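Local structure of mannan endo-1,6-alpha-mannosidase (6RY0) at residues Ser136-Leu139 against Ala140-Asn143. The protein probably acts on alpha-1,6-mannosidic linkages as a calcium-binding glycosyl hydrolase family 76 enzyme, transferring GPI-anchored glycoproteins into the fungal cell wall. Numbering follows the deposited sequence.
Sequences SAML and AAEN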
# COMPACT_ATOMS: atom_id res chain seq x y z
N SER A 136 6.11 3.29 -0.01
CA SER A 136 6.57 3.62 1.34
C SER A 136 7.62 4.73 1.33
O SER A 136 7.59 5.59 2.21
CB SER A 136 7.10 2.37 2.01
OG SER A 136 6.02 1.51 2.29
N ALA A 137 8.50 4.76 0.33
CA ALA A 137 9.45 5.85 0.22
C ALA A 137 8.73 7.18 -0.11
O ALA A 137 9.06 8.23 0.45
CB ALA A 137 10.49 5.53 -0.85
N MET A 138 7.75 7.11 -1.01
CA MET A 138 6.95 8.30 -1.33
C MET A 138 6.27 8.84 -0.09
O MET A 138 6.26 10.04 0.16
CB MET A 138 5.92 7.94 -2.40
CG MET A 138 5.16 9.10 -2.99
SD MET A 138 6.14 10.21 -3.99
CE MET A 138 6.23 11.68 -2.97
N LEU A 139 5.72 7.93 0.72
CA LEU A 139 5.03 8.30 1.97
C LEU A 139 6.02 8.95 2.94
O LEU A 139 5.68 9.92 3.61
CB LEU A 139 4.42 7.04 2.60
CG LEU A 139 3.55 7.31 3.81
CD1 LEU A 139 2.30 8.13 3.46
CD2 LEU A 139 3.15 6.00 4.45
N ALA A 140 7.24 8.43 3.01
CA ALA A 140 8.25 9.04 3.87
C ALA A 140 8.53 10.47 3.44
O ALA A 140 8.64 11.36 4.27
CB ALA A 140 9.51 8.17 3.87
N ALA A 141 8.62 10.73 2.13
CA ALA A 141 8.80 12.11 1.66
C ALA A 141 7.58 12.98 2.01
O ALA A 141 7.71 14.10 2.51
CB ALA A 141 9.09 12.15 0.16
N GLU A 142 6.38 12.46 1.75
CA GLU A 142 5.15 13.20 2.04
C GLU A 142 4.98 13.52 3.51
O GLU A 142 4.40 14.55 3.87
CB GLU A 142 3.94 12.37 1.58
CG GLU A 142 3.80 12.27 0.07
CD GLU A 142 2.90 11.14 -0.39
OE1 GLU A 142 2.54 10.28 0.44
OE2 GLU A 142 2.59 11.09 -1.61
N ASN A 143 5.44 12.63 4.35
CA ASN A 143 5.24 12.75 5.80
C ASN A 143 6.43 13.44 6.49
O ASN A 143 6.44 13.58 7.69
CB ASN A 143 4.97 11.38 6.41
CG ASN A 143 3.58 10.87 6.12
OD1 ASN A 143 2.80 11.53 5.45
ND2 ASN A 143 3.26 9.65 6.59
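A140 N donates to S136 O at 3.0 Å, and its short methyl packs on W155, fitting close against helix 155-167. One step on, A141 repeats the bond to A137 O, while its CB lies 4.3 Å from M138 CE, a loose apolar touch. E142 N meets M138 O in the carbonyl plane, nearly straight at 166°. With CG anti to the carbonyl carbon (chi1 -70°) and the chain extended beyond it, the carboxylate lies back along the preceding turn. OE2 of E142 then lies 3.5 Å from M138 CG, the two side chains crossing at about a right angle, and OE1 comes within 3.7 Å of L139 CD1. A buried acid suits this place because OE1 is salt-bridged to R208 of helix 196-213; an alanine here would probably leave that guanidinium without this carboxylate and take away the group lying against M138 CG. N143 N bonds L139 O at 2.8 Å, bent to 141°. Asparagine suits because its ND2, 3.6 Å from L139 CD1, donates a hydrogen bond to D88 OD1. These i to i+4 bonds are those of an alpha-helix, here helix 127-142, packed against helices 76-93, 155-167 and 196-213 of the helical family 76 fold.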